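Local coordinates for protein hypothetic aldehyde deformylating oxygenase (Sulfolobus tokodaii, PDB 5V4T) that binds iron in a ferritin-like helical bundle, probably acts as an oxidoreductase and has aldehyde deformylating oxygenase activity, at residues F23-I28 / P80-L85; G112-V117 / P171-I176; I16-A21 / K181-P186; V90-S95 / R99-T104. One frame throughout, in Å; residues are numbered along the deposited sequence.

Contact 1 of 4, residues F23-I28 / P80-L85; sequences FYPASI and PSYIKL
Tyr82 and Pro25 meet where the loop behind helix 10-23 passes the first turns of helix 80-93. The tyrosine does the reaching: its CG lies anti to the backbone N (chi1 176°), a setting that carries the ring away from its own helix and brings the phenol end against the proline. Pro25 CG stands 3.5 Å from Tyr82 OH, with CB and CD of the proline close to the same oxygen, while Pro25 CB approaches Tyr82 CE1 obliquely at 4.1 Å. The two side chains run roughly perpendicular, and the pyrrolidine ring closes over the end of the phenol. No hydrogen bond joins the two segments; the hydroxyl is instead bonded to the backbone O of His22, just ahead of the loop, which probably holds the end of the ring in place. Pro25 is itself the centre of an inverse gamma turn, with Ala26 N bonded to Tyr24 O at 2.7 Å.

The second pair is aliphatic. Ile28 holds CG1 between its backbone N and carbonyl carbon (chi1 54°), a rotamer that points this branch at helix 80-93, and CD1 lies 3.6 Å from Ile83 CG1, again with the side chains at about a right angle.

Around this contact, helix 159-179 covers Ser81, helix 98-128 takes Leu85 and Phe23, and helix 49-67 receives Tyr24, while Leu78, in the loop leading into helix 80-93, packs on Pro25.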
loop_
_atom_site.group_PDB
_atom_site.type_symbol
_atom_site.label_atom_id
_atom_site.label_comp_id
_atom_site.label_asym_id
_atom_site.label_seq_id
_atom_site.Cartn_x
_atom_site.Cartn_y
_atom_site.Cartn_z
ATOM N N PHE A 23 4.389 3.760 0.627
ATOM C CA PHE A 23 3.153 4.547 0.755
ATOM C C PHE A 23 3.257 5.950 0.229
ATOM O O PHE A 23 2.233 6.585 -0.081
ATOM C CB PHE A 23 2.741 4.614 2.230
ATOM C CG PHE A 23 2.475 3.264 2.807
ATOM C CD1 PHE A 23 3.490 2.460 3.298
ATOM C CD2 PHE A 23 1.185 2.739 2.810
ATOM C CE1 PHE A 23 3.254 1.192 3.793
ATOM C CE2 PHE A 23 0.959 1.457 3.290
ATOM C CZ PHE A 23 1.995 0.680 3.779
ATOM N N TYR A 24 4.467 6.461 0.156
ATOM C CA TYR A 24 4.735 7.832 -0.283
ATOM C C TYR A 24 6.060 7.859 -1.059
ATOM O O TYR A 24 7.107 8.235 -0.516
ATOM C CB TYR A 24 4.758 8.756 0.952
ATOM C CG TYR A 24 4.924 10.215 0.582
ATOM C CD1 TYR A 24 3.935 10.871 -0.146
ATOM C CD2 TYR A 24 6.065 10.909 0.913
ATOM C CE1 TYR A 24 4.080 12.195 -0.518
ATOM C CE2 TYR A 24 6.231 12.249 0.528
ATOM C CZ TYR A 24 5.233 12.874 -0.170
ATOM O OH TYR A 24 5.357 14.200 -0.546
ATOM N N PRO A 25 6.034 7.430 -2.346
ATOM C CA PRO A 25 7.260 7.189 -3.112
ATOM C C PRO A 25 7.895 8.475 -3.639
ATOM O O PRO A 25 7.866 8.757 -4.855
ATOM C CB PRO A 25 6.777 6.279 -4.250
ATOM C CG PRO A 25 5.340 6.689 -4.465
ATOM C CD PRO A 25 4.840 6.908 -3.056
ATOM N N ALA A 26 8.399 9.269 -2.711
ATOM C CA ALA A 26 8.825 10.615 -2.984
ATOM C C ALA A 26 9.889 10.676 -4.067
ATOM O O ALA A 26 9.863 11.616 -4.821
ATOM C CB ALA A 26 9.350 11.277 -1.707
ATOM N N SER A 27 10.797 9.699 -4.148
ATOM C CA SER A 27 11.869 9.704 -5.160
ATOM C C SER A 27 11.330 9.616 -6.593
ATOM O O SER A 27 12.007 10.023 -7.543
ATOM C CB SER A 27 12.847 8.549 -4.936
ATOM O OG SER A 27 12.221 7.274 -5.178
ATOM N N ILE A 28 10.136 9.077 -6.780
ATOM C CA ILE A 28 9.624 8.894 -8.136
ATOM C C ILE A 28 8.144 9.169 -8.368
ATOM O O ILE A 28 7.606 8.754 -9.398
ATOM C CB ILE A 28 9.917 7.487 -8.662
ATOM C CG1 ILE A 28 9.378 6.440 -7.689
ATOM C CG2 ILE A 28 11.406 7.307 -8.948
ATOM C CD1 ILE A 28 9.278 5.076 -8.321
ATOM N N PRO A 80 12.021 -2.417 -8.591
ATOM C CA PRO A 80 11.490 -2.437 -9.938
ATOM C C PRO A 80 10.054 -2.974 -10.042
ATOM O O PRO A 80 9.267 -2.496 -10.851
ATOM C CB PRO A 80 12.439 -3.401 -10.663
ATOM C CG PRO A 80 13.659 -3.416 -9.857
ATOM C CD PRO A 80 13.243 -3.245 -8.452
ATOM N N SER A 81 9.744 -3.985 -9.245
ATOM C CA SER A 81 8.398 -4.574 -9.252
ATOM C C SER A 81 7.348 -3.589 -8.719
ATOM O O SER A 81 6.158 -3.655 -9.115
ATOM C CB SER A 81 8.365 -5.891 -8.463
ATOM O OG SER A 81 9.041 -6.956 -9.193
ATOM N N TYR A 82 7.749 -2.697 -7.823
ATOM C CA TYR A 82 6.817 -1.652 -7.339
ATOM C C TYR A 82 6.522 -0.674 -8.455
ATOM O O TYR A 82 5.391 -0.217 -8.678
ATOM C CB TYR A 82 7.464 -0.938 -6.148
ATOM C CG TYR A 82 6.686 0.218 -5.608
ATOM C CD1 TYR A 82 6.731 1.469 -6.196
ATOM C CD2 TYR A 82 5.871 0.045 -4.483
ATOM C CE1 TYR A 82 6.016 2.513 -5.665
ATOM C CE2 TYR A 82 5.146 1.100 -3.962
ATOM C CZ TYR A 82 5.210 2.299 -4.540
ATOM O OH TYR A 82 4.494 3.329 -3.985
ATOM N N ILE A 83 7.577 -0.306 -9.185
ATOM C CA ILE A 83 7.376 0.583 -10.323
ATOM C C ILE A 83 6.417 -0.024 -11.378
ATOM O O ILE A 83 5.519 0.656 -11.888
ATOM C CB ILE A 83 8.771 0.999 -10.910
ATOM C CG1 ILE A 83 9.531 1.823 -9.892
ATOM C CG2 ILE A 83 8.582 1.750 -12.193
ATOM C CD1 ILE A 83 11.019 1.952 -10.132
ATOM N N LYS A 84 6.565 -1.325 -11.652
ATOM C CA LYS A 84 5.667 -2.054 -12.537
ATOM C C LYS A 84 4.224 -2.055 -12.022
ATOM O O LYS A 84 3.268 -1.923 -12.772
ATOM C CB LYS A 84 6.173 -3.468 -12.690
ATOM C CG LYS A 84 5.444 -4.229 -13.758
ATOM C CD LYS A 84 6.220 -5.465 -14.162
ATOM C CE LYS A 84 5.620 -5.975 -15.461
ATOM N NZ LYS A 84 5.991 -7.389 -15.677
ATOM N N LEU A 85 4.054 -2.234 -10.714
ATOM C CA LEU A 85 2.720 -2.277 -10.179
ATOM C C LEU A 85 1.980 -1.015 -10.475
ATOM O O LEU A 85 0.859 -1.037 -10.930
ATOM C CB LEU A 85 2.775 -2.557 -8.642
ATOM C CG LEU A 85 1.427 -2.543 -7.906
ATOM C CD1 LEU A 85 0.606 -3.717 -8.284
ATOM C CD2 LEU A 85 1.700 -2.579 -6.406
#

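Contact 2 of 4, residues G112-V117 / P171-I176; sequences GVLATV and PLAVQI
Leu114 faces Ala173 where helix 98-128 and helix 159-179 come together, with Leu114 CA 6.5 Å from Ala173 CA. The contact between the segments is apolar, and one leucine carries one side of it. Its CG lies 3.8 Å from Ala173 CB, and both of its methyls are close to that same carbon, so the isobutyl fork straddles the alanine methyl. The small side chain leaves room for this close approach. With CG anti to the carbonyl carbon (chi1 -73°), the fork can also send CD1 onward to Ile176 CD1, 4.0 Å away and one helical turn beyond the alanine; the leucine and isoleucine side chains cross nearly at right angles.

Against the backbone there is a van der Waals touch: Leu114 CD2 lies 3.5 Å from Ala173 O. Shortening Leu114 to alanine is likely to leave a gap opposite Ala173 and the Ile176 methyl without its partner on helix 98-128.

Polar bonding lies elsewhere: Gly112 O, in the wider pi-type turn at 112-115, accepts from Arg205 NE. Leu85 and Met198 also pack on Leu114. The arrangement packs two helices of the ferritin-like bundle together through aliphatic side chains, and Glu111, an iron ligand, immediately precedes this segment.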
loop_
_atom_site.group_PDB
_atom_site.type_symbol
_atom_site.label_atom_id
_atom_site.label_comp_id
_atom_site.label_asym_id
_atom_site.label_seq_id
_atom_site.Cartn_x
_atom_site.Cartn_y
_atom_site.Cartn_z
ATOM N N GLY A 112 -5.089 -4.628 0.014
ATOM C CA GLY A 112 -5.506 -5.776 0.791
ATOM C C GLY A 112 -4.450 -6.831 0.981
ATOM O O GLY A 112 -4.658 -7.730 1.790
ATOM N N VAL A 113 -3.337 -6.731 0.266
ATOM C CA VAL A 113 -2.208 -7.662 0.501
ATOM C C VAL A 113 -0.927 -6.887 0.845
ATOM O O VAL A 113 -0.448 -6.997 1.997
ATOM C CB VAL A 113 -1.989 -8.552 -0.715
ATOM C CG1 VAL A 113 -0.799 -9.448 -0.403
ATOM C CG2 VAL A 113 -3.212 -9.386 -0.971
ATOM N N LEU A 114 -0.417 -6.080 -0.055
ATOM C CA LEU A 114 0.854 -5.378 0.149
ATOM C C LEU A 114 0.773 -4.408 1.296
ATOM O O LEU A 114 1.616 -4.456 2.183
ATOM C CB LEU A 114 1.295 -4.652 -1.108
ATOM C CG LEU A 114 1.787 -5.601 -2.154
ATOM C CD1 LEU A 114 1.753 -4.844 -3.447
ATOM C CD2 LEU A 114 3.234 -5.998 -1.754
ATOM N N ALA A 115 -0.207 -3.526 1.281
ATOM C CA ALA A 115 -0.311 -2.497 2.345
ATOM C C ALA A 115 -0.545 -3.144 3.679
ATOM O O ALA A 115 -0.018 -2.671 4.692
ATOM C CB ALA A 115 -1.384 -1.458 2.058
ATOM N N THR A 116 -1.352 -4.221 3.735
ATOM C CA THR A 116 -1.618 -4.929 4.948
ATOM C C THR A 116 -0.319 -5.398 5.615
ATOM O O THR A 116 -0.093 -5.182 6.821
ATOM C CB THR A 116 -2.597 -6.128 4.706
ATOM O OG1 THR A 116 -3.801 -5.631 4.090
ATOM C CG2 THR A 116 -2.884 -6.830 6.003
ATOM N N VAL A 117 0.598 -5.954 4.802
ATOM C CA VAL A 117 1.906 -6.384 5.298
ATOM C C VAL A 117 2.813 -5.207 5.716
ATOM O O VAL A 117 3.381 -5.207 6.815
ATOM C CB VAL A 117 2.588 -7.270 4.265
ATOM C CG1 VAL A 117 4.026 -7.557 4.657
ATOM C CG2 VAL A 117 1.779 -8.540 4.134
ATOM N N PRO A 171 1.855 -12.587 -7.895
ATOM C CA PRO A 171 3.309 -12.816 -7.930
ATOM C C PRO A 171 4.100 -11.532 -7.967
ATOM O O PRO A 171 5.180 -11.483 -7.417
ATOM C CB PRO A 171 3.514 -13.612 -9.240
ATOM C CG PRO A 171 2.217 -14.319 -9.426
ATOM C CD PRO A 171 1.153 -13.386 -8.894
ATOM N N LEU A 172 3.562 -10.477 -8.580
ATOM C CA LEU A 172 4.236 -9.185 -8.597
ATOM C C LEU A 172 4.328 -8.632 -7.184
ATOM O O LEU A 172 5.365 -8.107 -6.752
ATOM C CB LEU A 172 3.498 -8.236 -9.557
ATOM C CG LEU A 172 4.144 -6.897 -9.804
ATOM C CD1 LEU A 172 5.484 -7.083 -10.487
ATOM C CD2 LEU A 172 3.254 -6.027 -10.626
ATOM N N ALA A 173 3.250 -8.765 -6.429
ATOM C CA ALA A 173 3.258 -8.386 -5.031
ATOM C C ALA A 173 4.339 -9.092 -4.241
ATOM O O ALA A 173 5.065 -8.458 -3.461
ATOM C CB ALA A 173 1.890 -8.619 -4.382
ATOM N N VAL A 174 4.456 -10.400 -4.444
ATOM C CA VAL A 174 5.448 -11.160 -3.737
ATOM C C VAL A 174 6.857 -10.624 -4.084
ATOM O O VAL A 174 7.690 -10.519 -3.216
ATOM C CB VAL A 174 5.308 -12.681 -3.993
ATOM C CG1 VAL A 174 6.557 -13.417 -3.535
ATOM C CG2 VAL A 174 4.073 -13.207 -3.308
ATOM N N GLN A 175 7.095 -10.331 -5.344
ATOM C CA GLN A 175 8.427 -9.828 -5.790
ATOM C C GLN A 175 8.757 -8.522 -5.148
ATOM O O GLN A 175 9.899 -8.279 -4.783
ATOM C CB GLN A 175 8.537 -9.758 -7.314
ATOM C CG GLN A 175 8.701 -11.154 -7.936
ATOM C CD GLN A 175 9.748 -12.076 -7.213
ATOM O OE1 GLN A 175 10.937 -11.725 -7.024
ATOM N NE2 GLN A 175 9.285 -13.259 -6.783
ATOM N N ILE A 176 7.751 -7.650 -4.954
ATOM C CA ILE A 176 8.021 -6.396 -4.238
ATOM C C ILE A 176 8.582 -6.620 -2.847
ATOM O O ILE A 176 9.512 -5.938 -2.450
ATOM C CB ILE A 176 6.748 -5.529 -4.190
ATOM C CG1 ILE A 176 6.390 -5.023 -5.561
ATOM C CG2 ILE A 176 6.913 -4.349 -3.257
ATOM C CD1 ILE A 176 4.997 -4.437 -5.701
#

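Contact 3 of 4, residues I16-A21 / K181-P186; sequences IKYLSA and KDKIEP
The Tyr18 ring has Lys183 laid over one face: CG of the lysine sits 3.8 Å from the ring centroid and 19° off the normal, a CH-pi contact made by the aliphatic root of the chain. Lys183 CB covers the same face nearer the rim, 3.6 Å from Tyr18 CD2. His22 meets the tyrosine ring edge-to-face, and Pro79 also packs on this side chain. In this ferritin-like helical bundle the contact joins helix 10-23 to the short helix 181-184, which follows helix 159-179.

With chi1 at 176° the Tyr18 ring extends beside its own carbonyl carbon toward the short helix. The lysine, bent at chi2 and chi4, lends only its first carbons to the ring, and its amino end leads away. Beside this pair, Leu19 CD2 approaches Ile184 CD1 at 4.2 Å, the side chains crossing at about a right angle; Leu122 also touches Leu19.

No hydrogen bond crosses between the segments. Lys181 NZ and Glu185 OE2 form a salt bridge of 2.7 Å, and Lys17 NZ is salt-bridged to Asp71. On helix 10-23, Ile16 O accepts twice, from Ser20 N and from Ser20 OG at 2.7 Å, the two donors arriving from opposite faces of the carbonyl plane.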
loop_
_atom_site.group_PDB
_atom_site.type_symbol
_atom_site.label_atom_id
_atom_site.label_comp_id
_atom_site.label_asym_id
_atom_site.label_seq_id
_atom_site.Cartn_x
_atom_site.Cartn_y
_atom_site.Cartn_z
ATOM N N ILE A 16 12.206 1.619 8.267
ATOM C CA ILE A 16 10.962 2.365 8.352
ATOM C C ILE A 16 10.803 3.312 7.184
ATOM O O ILE A 16 9.729 3.445 6.583
ATOM C CB ILE A 16 10.857 3.131 9.706
ATOM C CG1 ILE A 16 10.770 2.121 10.865
ATOM C CG2 ILE A 16 9.751 4.194 9.660
ATOM C CD1 ILE A 16 10.728 2.725 12.236
ATOM N N LYS A 17 11.881 4.028 6.841
ATOM C CA LYS A 17 11.815 4.885 5.704
ATOM C C LYS A 17 11.585 4.119 4.431
ATOM O O LYS A 17 10.890 4.597 3.538
ATOM C CB LYS A 17 13.113 5.704 5.553
ATOM C CG LYS A 17 13.213 6.821 6.557
ATOM C CD LYS A 17 14.512 7.596 6.312
ATOM C CE LYS A 17 14.414 8.432 5.053
ATOM N NZ LYS A 17 15.691 9.196 4.831
ATOM N N TYR A 18 12.191 2.948 4.307
ATOM C CA TYR A 18 12.042 2.169 3.065
ATOM C C TYR A 18 10.599 1.735 2.837
ATOM O O TYR A 18 10.020 1.955 1.753
ATOM C CB TYR A 18 12.904 0.967 3.099
ATOM C CG TYR A 18 12.766 0.033 1.919
ATOM C CD1 TYR A 18 13.290 0.382 0.665
ATOM C CD2 TYR A 18 12.044 -1.151 2.016
ATOM C CE1 TYR A 18 13.180 -0.482 -0.398
ATOM C CE2 TYR A 18 11.943 -2.027 0.931
ATOM C CZ TYR A 18 12.515 -1.646 -0.286
ATOM O OH TYR A 18 12.397 -2.467 -1.404
ATOM N N LEU A 19 10.016 1.254 3.915
ATOM C CA LEU A 19 8.613 0.842 3.851
ATOM C C LEU A 19 7.685 2.029 3.684
ATOM O O LEU A 19 6.723 1.975 2.947
ATOM C CB LEU A 19 8.210 0.011 5.064
ATOM C CG LEU A 19 8.814 -1.370 5.073
ATOM C CD1 LEU A 19 8.612 -1.948 6.456
ATOM C CD2 LEU A 19 8.238 -2.270 3.967
ATOM N N SER A 20 7.937 3.133 4.381
ATOM C CA SER A 20 7.132 4.322 4.250
ATOM C C SER A 20 7.135 4.848 2.811
ATOM O O SER A 20 6.110 5.343 2.322
ATOM C CB SER A 20 7.577 5.425 5.200
ATOM O OG SER A 20 7.457 4.982 6.531
ATOM N N ALA A 21 8.280 4.733 2.125
ATOM C CA ALA A 21 8.347 5.207 0.734
ATOM C C ALA A 21 7.409 4.414 -0.192
ATOM O O ALA A 21 7.006 4.934 -1.265
ATOM C CB ALA A 21 9.773 5.061 0.208
ATOM N N LYS A 181 14.266 -7.325 0.751
ATOM C CA LYS A 181 14.874 -8.196 1.770
ATOM C C LYS A 181 15.926 -7.489 2.609
ATOM O O LYS A 181 15.916 -7.574 3.838
ATOM C CB LYS A 181 15.513 -9.405 1.075
ATOM C CG LYS A 181 16.212 -10.421 1.995
ATOM C CD LYS A 181 16.827 -11.522 1.135
ATOM C CE LYS A 181 17.896 -12.309 1.893
ATOM N NZ LYS A 181 17.270 -13.274 2.818
ATOM N N ASP A 182 16.804 -6.755 1.945
ATOM C CA ASP A 182 17.953 -6.216 2.667
ATOM C C ASP A 182 17.553 -5.076 3.615
ATOM O O ASP A 182 18.252 -4.845 4.602
ATOM C CB ASP A 182 19.046 -5.773 1.685
ATOM C CG ASP A 182 19.711 -6.950 0.996
ATOM O OD1 ASP A 182 19.557 -8.069 1.499
ATOM O OD2 ASP A 182 20.365 -6.755 -0.043
ATOM N N LYS A 183 16.474 -4.350 3.294
ATOM C CA LYS A 183 15.928 -3.269 4.170
ATOM C C LYS A 183 14.990 -3.757 5.250
ATOM O O LYS A 183 14.909 -3.144 6.293
ATOM C CB LYS A 183 15.166 -2.237 3.333
ATOM C CG LYS A 183 16.035 -1.420 2.369
ATOM C CD LYS A 183 17.329 -0.943 3.019
ATOM C CE LYS A 183 18.208 -0.180 2.027
ATOM N NZ LYS A 183 17.956 1.271 2.164
ATOM N N ILE A 184 14.335 -4.902 5.023
ATOM C CA ILE A 184 13.294 -5.415 5.936
ATOM C C ILE A 184 13.871 -6.371 6.986
ATOM O O ILE A 184 13.449 -6.385 8.132
ATOM C CB ILE A 184 12.147 -6.103 5.134
ATOM C CG1 ILE A 184 11.361 -5.093 4.258
ATOM C CG2 ILE A 184 11.227 -6.840 6.082
ATOM C CD1 ILE A 184 10.440 -5.732 3.225
ATOM N N GLU A 185 14.801 -7.246 6.576
ATOM C CA GLU A 185 15.410 -8.189 7.501
ATOM C C GLU A 185 16.062 -7.550 8.720
ATOM O O GLU A 185 15.957 -8.093 9.805
ATOM C CB GLU A 185 16.409 -9.109 6.793
ATOM C CG GLU A 185 15.745 -10.122 5.904
ATOM C CD GLU A 185 16.751 -11.094 5.302
ATOM O OE1 GLU A 185 17.908 -10.688 4.977
ATOM O OE2 GLU A 185 16.362 -12.259 5.152
ATOM N N PRO A 186 16.693 -6.386 8.569
ATOM C CA PRO A 186 17.210 -5.733 9.791
ATOM C C PRO A 186 16.167 -5.296 10.815
ATOM O O PRO A 186 16.496 -5.025 11.977
ATOM C CB PRO A 186 17.973 -4.529 9.241
ATOM C CG PRO A 186 18.382 -4.995 7.885
ATOM C CD PRO A 186 17.162 -5.720 7.373
#

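Contact 4 of 4, residues V90-S95 / R99-T104; sequences VEDFQS and RENIAT
Ile102 and Phe93 supply the apolar half of this contact, across the turn linking two successive helices of the ferritin-like bundle, 80-93 and 98-128. The isoleucine delta methyl sits over the middle of the ring: CD1 is 3.4 Å from the Phe93 centroid and 14° off the ring normal, a close CH-pi contact. Ile102 CG1 lies anti to the carbonyl carbon (chi1 -63°), which aims this methyl at the phenyl face, while CG2 comes near the ring only at CZ. The Ile102 side chain is about 8 Å from that of the iron ligand Glu111. A serine in place of Phe93 would probably leave the Ile102 delta methyl without the ring face it packs on and open a gap between the two helices.

The hydrogen bonding centres on Ser95. Asn101 ND2 donates to Ser95 OG at 3.0 Å (159° at the hydrogen), the acceptor lying near the amide plane. The same hydroxyl donates to Asp92 O at 2.6 Å, and Ser95 N adds a second bond to that carbonyl, so the chain is tied back as it leaves the helix. The other end of the Asn101 amide, OD1, is held by Tyr161 OH.

Asp92 and Asn101 also touch side to side, Asp92 CG lying 3.7 Å from Asn101 CB, with the carboxylate and amide planes turned 35° apart. The charge of Asp92 is met outside the segments: OD2 forms salt bridges to Arg105 and Arg165, and Arg165 also bonds to Asn101 O.

Helix 34-46 flanks Phe93 through Leu35 and Lys42, and helix 159-179 brings Tyr161 and Arg165 to the polar side.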
loop_
_atom_site.group_PDB
_atom_site.type_symbol
_atom_site.label_atom_id
_atom_site.label_comp_id
_atom_site.label_asym_id
_atom_site.label_seq_id
_atom_site.Cartn_x
_atom_site.Cartn_y
_atom_site.Cartn_z
ATOM N N VAL A 90 -1.881 2.848 -13.761
ATOM C CA VAL A 90 -2.211 3.899 -14.724
ATOM C C VAL A 90 -2.951 3.280 -15.936
ATOM O O VAL A 90 -4.020 3.786 -16.382
ATOM C CB VAL A 90 -0.946 4.655 -15.153
ATOM C CG1 VAL A 90 -1.230 5.534 -16.375
ATOM C CG2 VAL A 90 -0.401 5.479 -14.006
ATOM N N GLU A 91 -2.412 2.203 -16.479
ATOM C CA GLU A 91 -3.088 1.466 -17.588
ATOM C C GLU A 91 -4.504 1.022 -17.222
ATOM O O GLU A 91 -5.474 1.186 -17.984
ATOM C CB GLU A 91 -2.203 0.277 -17.995
ATOM C CG GLU A 91 -0.847 0.686 -18.546
ATOM C CD GLU A 91 0.006 -0.486 -19.003
ATOM O OE1 GLU A 91 -0.367 -1.658 -18.765
ATOM O OE2 GLU A 91 1.085 -0.215 -19.559
ATOM N N ASP A 92 -4.665 0.486 -16.020
ATOM C CA ASP A 92 -5.962 0.077 -15.548
ATOM C C ASP A 92 -6.962 1.221 -15.487
ATOM O O ASP A 92 -8.119 1.021 -15.844
ATOM C CB ASP A 92 -5.860 -0.619 -14.190
ATOM C CG ASP A 92 -5.269 -2.054 -14.310
ATOM O OD1 ASP A 92 -5.198 -2.587 -15.467
ATOM O OD2 ASP A 92 -4.869 -2.612 -13.273
ATOM N N PHE A 93 -6.524 2.377 -15.013
ATOM C CA PHE A 93 -7.426 3.531 -14.944
ATOM C C PHE A 93 -7.938 3.955 -16.319
ATOM O O PHE A 93 -9.079 4.489 -16.427
ATOM C CB PHE A 93 -6.738 4.698 -14.286
ATOM C CG PHE A 93 -7.039 4.790 -12.821
ATOM C CD1 PHE A 93 -8.196 5.346 -12.382
ATOM C CD2 PHE A 93 -6.176 4.298 -11.899
ATOM C CE1 PHE A 93 -8.473 5.465 -11.059
ATOM C CE2 PHE A 93 -6.425 4.409 -10.554
ATOM C CZ PHE A 93 -7.602 4.967 -10.114
ATOM N N GLN A 94 -7.118 3.669 -17.311
ATOM C CA GLN A 94 -7.400 4.058 -18.701
ATOM C C GLN A 94 -8.082 2.948 -19.453
ATOM O O GLN A 94 -8.399 3.098 -20.640
ATOM C CB GLN A 94 -6.092 4.416 -19.410
ATOM C CG GLN A 94 -5.398 5.632 -18.879
ATOM C CD GLN A 94 -3.909 5.716 -19.231
ATOM O OE1 GLN A 94 -3.202 4.720 -19.574
ATOM N NE2 GLN A 94 -3.424 6.905 -19.154
ATOM N N SER A 95 -8.338 1.822 -18.819
ATOM C CA SER A 95 -8.920 0.690 -19.486
ATOM C C SER A 95 -10.414 0.723 -19.467
ATOM O O SER A 95 -11.105 1.427 -18.705
ATOM C CB SER A 95 -8.456 -0.631 -18.844
ATOM O OG SER A 95 -9.052 -0.778 -17.539
ATOM N N ARG A 99 -13.249 -0.314 -13.505
ATOM C CA ARG A 99 -13.777 -0.496 -12.130
ATOM C C ARG A 99 -13.223 -1.804 -11.590
ATOM O O ARG A 99 -12.615 -1.832 -10.520
ATOM C CB ARG A 99 -15.302 -0.583 -12.100
ATOM C CG ARG A 99 -16.110 0.386 -11.271
ATOM C CD ARG A 99 -17.611 0.200 -11.633
ATOM N NE ARG A 99 -18.412 1.418 -11.869
ATOM C CZ ARG A 99 -18.577 2.067 -13.042
ATOM N NH1 ARG A 99 -17.971 1.637 -14.194
ATOM N NH2 ARG A 99 -19.335 3.190 -13.055
ATOM N N GLU A 100 -13.390 -2.881 -12.326
ATOM C CA GLU A 100 -12.850 -4.188 -11.851
ATOM C C GLU A 100 -11.310 -4.281 -11.881
ATOM O O GLU A 100 -10.682 -4.977 -11.007
ATOM C CB GLU A 100 -13.510 -5.326 -12.592
ATOM C CG GLU A 100 -14.944 -5.373 -12.086
ATOM C CD GLU A 100 -15.829 -6.404 -12.717
ATOM O OE1 GLU A 100 -15.606 -6.806 -13.885
ATOM O OE2 GLU A 100 -16.777 -6.781 -12.017
ATOM N N ASN A 101 -10.687 -3.625 -12.862
ATOM C CA ASN A 101 -9.233 -3.656 -12.945
ATOM C C ASN A 101 -8.542 -2.917 -11.801
ATOM O O ASN A 101 -7.617 -3.440 -11.167
ATOM C CB ASN A 101 -8.783 -3.112 -14.281
ATOM C CG ASN A 101 -9.015 -4.117 -15.413
ATOM O OD1 ASN A 101 -9.252 -5.308 -15.133
ATOM N ND2 ASN A 101 -8.956 -3.659 -16.697
ATOM N N ILE A 102 -9.047 -1.734 -11.499
ATOM C CA ILE A 102 -8.571 -1.014 -10.329
ATOM C C ILE A 102 -8.927 -1.723 -9.023
ATOM O O ILE A 102 -8.094 -1.764 -8.100
ATOM C CB ILE A 102 -9.087 0.424 -10.298
ATOM C CG1 ILE A 102 -8.550 1.169 -11.485
ATOM C CG2 ILE A 102 -8.573 1.114 -9.080
ATOM C CD1 ILE A 102 -9.451 2.305 -11.911
ATOM N N ALA A 103 -10.123 -2.252 -8.925
ATOM C CA ALA A 103 -10.519 -2.901 -7.677
ATOM C C ALA A 103 -9.639 -4.097 -7.354
ATOM O O ALA A 103 -9.367 -4.369 -6.188
ATOM C CB ALA A 103 -11.957 -3.308 -7.719
ATOM N N THR A 104 -9.211 -4.833 -8.388
ATOM C CA THR A 104 -8.305 -5.955 -8.147
ATOM C C THR A 104 -6.846 -5.560 -7.966
ATOM O O THR A 104 -6.168 -6.072 -7.035
ATOM C CB THR A 104 -8.493 -6.978 -9.288
ATOM O OG1 THR A 104 -8.408 -6.332 -10.554
ATOM C CG2 THR A 104 -9.791 -7.577 -9.174
#

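Contacts 1 and 2 touch directly, Ser81 OG lying 3.4 Å from Gln175 CB and Tyr82 N 3.5 Å from Ile176 CG1, so helix 80-93 packs directly on helix 159-179. Contact 1 brushes contact 3 through Tyr82 OH and Ala21 O, 4.0 Å apart. Helix 80-93 also serves contact 4, and helix 98-128 serves contacts 2 and 4; each of these pairs has centres about 17 Å apart. Contacts 3 and 4 lie on opposite sides of the chain's centre, about 28 Å between centres. The iron, bound by Glu57, Glu111, Glu145 and His148, is about 10 Å from the Ile102 side chain, 11 Å from that of Leu114 and 12 Å from that of Tyr82.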